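Local coordinates for N-acyl-D-glutamate deacylase (Bordetella bronchiseptica, PDB 3GIQ), which probably hydrolyses N-acyl-D-glutamates to D-glutamate and a carboxylate, as a zinc-dependent deacylase of the amidohydrolase family, at residues A243-H248 with A278-P283. Sequence-based numbering, arbitrary orientation.
Sequences ATVVSH and ALDIYP. With ZN (zinc ion), chain D; G01 (N-[(R)-hydroxy(methyl)phosphoryl]-D-glutamic acid), chain C.
Val246 and Ala278 join two neighbouring parallel strands of the amidohydrolase TIM barrel. The strand part is tightly held by paired backbone bonds. Ala278 N donates to Thr244 O at 2.9 Å, and Val246 N donates to Ala278 O. A weak bond from Asp280 N to Val246 O follows. Beyond it strand 243-246 ends, and the Asp280 side chain takes over from backbone pairing. Asp280 OD1 accepts His248 N at 2.9 Å, approached from above the carboxylate plane. The Asp280 chi1 of 55° sets CG between the backbone N and carbonyl carbon, which turns the carboxylate toward 243-248. Asp280 OD2 lies 3.6 Å from Val245 CG1. It also accepts a bond from a water that bonds Ser247 OG. This end is buried too, but it is more sparsely bonded and faces the ligand. There His248 CB meets the Tyr282 ring obliquely, 3.7 Å from CE2. His248 NE2 binds zinc at 2.2 Å, with His218, Cys95 and phosphonamidate oxygen OPB completing the site. Tyr282 OH donates to inhibitor carboxylate oxygen OXT at 2.7 Å, and that oxygen also sits over one face of the His248 ring. The loop after one strand thus supplies a zinc ligand and the loop after its neighbour a hydrogen-bond donor to the ligand's carboxylate, consistent with zinc-assisted hydrolysis of a substrate held by its D-glutamate part.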
ATOM      1  N   ALA A 243     -14.370   1.159  10.745  1.00 14.02           N
ATOM      2  CA  ALA A 243     -13.123   0.396  10.779  1.00 13.90           C
ATOM      3  C   ALA A 243     -12.047   1.369  10.299  1.00 14.19           C
ATOM      4  O   ALA A 243     -12.240   2.072   9.300  1.00 11.59           O
ATOM      5  CB  ALA A 243     -13.218  -0.808   9.851  1.00 15.25           C
ATOM      6  N   THR A 244     -10.914   1.394  10.999  1.00 13.77           N
ATOM      7  CA  THR A 244      -9.840   2.339  10.695  1.00 13.38           C
ATOM      8  C   THR A 244      -8.460   1.719  10.488  1.00 14.19           C
ATOM      9  O   THR A 244      -8.116   0.729  11.128  1.00 14.70           O
ATOM     10  CB  THR A 244      -9.727   3.369  11.849  1.00 13.99           C
ATOM     11  OG1 THR A 244     -10.981   4.040  12.015  1.00 15.05           O
ATOM     12  CG2 THR A 244      -8.633   4.391  11.580  1.00 15.60           C
ATOM     13  N   VAL A 245      -7.679   2.314   9.589  1.00 12.81           N
ATOM     14  CA  VAL A 245      -6.310   1.870   9.329  1.00 11.42           C
ATOM     15  C   VAL A 245      -5.385   3.087   9.382  1.00 11.90           C
ATOM     16  O   VAL A 245      -5.625   4.083   8.702  1.00 12.15           O
ATOM     17  CB  VAL A 245      -6.151   1.217   7.935  1.00 11.37           C
ATOM     18  CG1 VAL A 245      -4.674   0.902   7.679  1.00 11.33           C
ATOM     19  CG2 VAL A 245      -6.982  -0.064   7.850  1.00 11.15           C
ATOM     20  N   VAL A 246      -4.346   3.020  10.209  1.00 11.69           N
ATOM     21  CA  VAL A 246      -3.382   4.117  10.296  1.00 10.24           C
ATOM     22  C   VAL A 246      -2.281   3.791   9.285  1.00 11.20           C
ATOM     23  O   VAL A 246      -1.473   2.882   9.497  1.00 11.17           O
ATOM     24  CB  VAL A 246      -2.782   4.232  11.716  1.00  9.50           C
ATOM     25  CG1 VAL A 246      -1.755   5.353  11.763  1.00  9.62           C
ATOM     26  CG2 VAL A 246      -3.896   4.496  12.721  1.00  9.99           C
ATOM     27  N   SER A 247      -2.273   4.525   8.176  1.00 10.56           N
ATOM     28  CA  SER A 247      -1.307   4.305   7.104  1.00 11.33           C
ATOM     29  C   SER A 247       0.125   4.624   7.494  1.00  9.53           C
ATOM     30  O   SER A 247       0.373   5.547   8.268  1.00  8.91           O
ATOM     31  CB  SER A 247      -1.684   5.140   5.876  1.00 11.81           C
ATOM     32  OG  SER A 247      -2.986   4.819   5.412  1.00 11.51           O
ATOM     33  N   HIS A 248       1.058   3.864   6.922  1.00  9.56           N
ATOM     34  CA  HIS A 248       2.491   4.031   7.166  1.00 10.38           C
ATOM     35  C   HIS A 248       2.795   4.680   8.510  1.00  9.49           C
ATOM     36  O   HIS A 248       3.403   5.749   8.578  1.00  9.98           O
ATOM     37  CB  HIS A 248       3.134   4.843   6.026  1.00  9.26           C
ATOM     38  CG  HIS A 248       2.408   6.111   5.687  1.00 11.45           C
ATOM     39  ND1 HIS A 248       2.123   7.085   6.620  1.00 11.34           N
ATOM     40  CD2 HIS A 248       1.956   6.588   4.500  1.00 10.09           C
ATOM     41  CE1 HIS A 248       1.531   8.106   6.025  1.00 11.05           C
ATOM     42  NE2 HIS A 248       1.417   7.829   4.739  1.00 11.17           N
ATOM     43  N   ALA A 278      -6.300  -1.091  12.497  1.00 10.80           N
ATOM     44  CA  ALA A 278      -5.095  -1.772  12.065  1.00  9.77           C
ATOM     45  C   ALA A 278      -4.140  -0.707  11.565  1.00 10.45           C
ATOM     46  O   ALA A 278      -4.447   0.483  11.608  1.00 10.27           O
ATOM     47  CB  ALA A 278      -5.413  -2.772  10.961  1.00  9.88           C
ATOM     48  N   LEU A 279      -2.977  -1.130  11.094  1.00 10.60           N
ATOM     49  CA  LEU A 279      -1.993  -0.182  10.601  1.00 10.58           C
ATOM     50  C   LEU A 279      -1.062  -0.908   9.654  1.00  9.69           C
ATOM     51  O   LEU A 279      -1.176  -2.116   9.465  1.00  9.51           O
ATOM     52  CB  LEU A 279      -1.181   0.403  11.764  1.00 11.10           C
ATOM     53  CG  LEU A 279      -0.403  -0.578  12.654  1.00 10.13           C
ATOM     54  CD1 LEU A 279       0.755   0.138  13.324  1.00 11.47           C
ATOM     55  CD2 LEU A 279      -1.332  -1.184  13.702  1.00  9.63           C
ATOM     56  N   ASP A 280      -0.152  -0.160   9.044  1.00  9.92           N
ATOM     57  CA  ASP A 280       0.818  -0.752   8.144  1.00 10.76           C
ATOM     58  C   ASP A 280       2.089   0.075   8.126  1.00 10.07           C
ATOM     59  O   ASP A 280       2.094   1.241   8.526  1.00 11.21           O
ATOM     60  CB  ASP A 280       0.243  -0.893   6.721  1.00 10.77           C
ATOM     61  CG  ASP A 280      -0.272   0.422   6.152  1.00 13.91           C
ATOM     62  OD1 ASP A 280       0.551   1.287   5.781  1.00 13.85           O
ATOM     63  OD2 ASP A 280      -1.511   0.588   6.076  1.00 15.43           O
ATOM     64  N   ILE A 281       3.174  -0.553   7.692  1.00 10.36           N
ATOM     65  CA  ILE A 281       4.464   0.111   7.595  1.00 11.18           C
ATOM     66  C   ILE A 281       5.228  -0.465   6.419  1.00 11.01           C
ATOM     67  O   ILE A 281       4.874  -1.523   5.894  1.00 10.39           O
ATOM     68  CB  ILE A 281       5.348  -0.116   8.869  1.00 10.59           C
ATOM     69  CG1 ILE A 281       5.603  -1.615   9.102  1.00 11.54           C
ATOM     70  CG2 ILE A 281       4.676   0.480  10.088  1.00 10.15           C
ATOM     71  CD1 ILE A 281       6.786  -2.202   8.332  1.00 12.63           C
ATOM     72  N   TYR A 282       6.253   0.265   5.990  1.00 11.84           N
ATOM     73  CA  TYR A 282       7.164  -0.211   4.962  1.00  9.94           C
ATOM     74  C   TYR A 282       8.425  -0.324   5.825  1.00 10.28           C
ATOM     75  O   TYR A 282       8.639   0.485   6.732  1.00  9.19           O
ATOM     76  CB  TYR A 282       7.316   0.790   3.809  1.00 10.44           C
ATOM     77  CG  TYR A 282       7.435   2.236   4.212  1.00 10.78           C
ATOM     78  CD1 TYR A 282       8.662   2.773   4.611  1.00 12.29           C
ATOM     79  CD2 TYR A 282       6.326   3.077   4.166  1.00 10.71           C
ATOM     80  CE1 TYR A 282       8.777   4.118   4.949  1.00 12.33           C
ATOM     81  CE2 TYR A 282       6.428   4.423   4.504  1.00 10.29           C
ATOM     82  CZ  TYR A 282       7.657   4.935   4.892  1.00 10.89           C
ATOM     83  OH  TYR A 282       7.766   6.264   5.218  1.00 11.03           O
ATOM     84  N   PRO A 283       9.259  -1.340   5.574  1.00 10.51           N
ATOM     85  CA  PRO A 283      10.485  -1.575   6.348  1.00 10.83           C
ATOM     86  C   PRO A 283      11.707  -0.687   6.109  1.00 10.07           C
ATOM     87  O   PRO A 283      12.795  -1.196   5.850  1.00 11.88           O
ATOM     88  CB  PRO A 283      10.769  -3.042   6.059  1.00  9.93           C
ATOM     89  CG  PRO A 283      10.397  -3.145   4.606  1.00 11.53           C
ATOM     90  CD  PRO A 283       9.094  -2.358   4.520  1.00  9.82           C
TER
HETATM   91 ZN    ZN D 482       0.682   9.123   3.151  1.00 12.57          ZN
HETATM   92  CD  G01 C 481       6.223  12.309   5.287  1.00 13.01           C
HETATM   93  CG  G01 C 481       5.587  10.932   5.103  1.00  9.99           C
HETATM   94  CB  G01 C 481       5.349  10.660   3.611  1.00 10.65           C
HETATM   95  CA  G01 C 481       4.750   9.299   3.161  1.00 10.53           C
HETATM   96  C   G01 C 481       5.724   8.169   3.563  1.00 12.11           C
HETATM   97  C6  G01 C 481       2.929   9.585  -0.540  1.00 10.96           C
HETATM   98  P   G01 C 481       2.906   9.129   1.186  1.00 11.28           P
HETATM   99  OPA G01 C 481       2.452   7.608   1.262  1.00 10.64           O
HETATM  100  OPB G01 C 481       1.954  10.002   1.915  1.00 12.03           O
HETATM  101  N   G01 C 481       4.448   9.198   1.707  1.00  9.61           N
HETATM  102  O   G01 C 481       6.643   7.855   2.782  1.00 11.82           O
HETATM  103  OXT G01 C 481       5.518   7.632   4.669  1.00 12.03           O
HETATM  104  OE1 G01 C 481       7.439  12.416   5.007  1.00 11.63           O
HETATM  105  OE2 G01 C 481       5.473  13.217   5.689  1.00 12.31           O
HETATM  106  O   HOH W   1      -2.551   2.337   4.422  1.00 10.87           O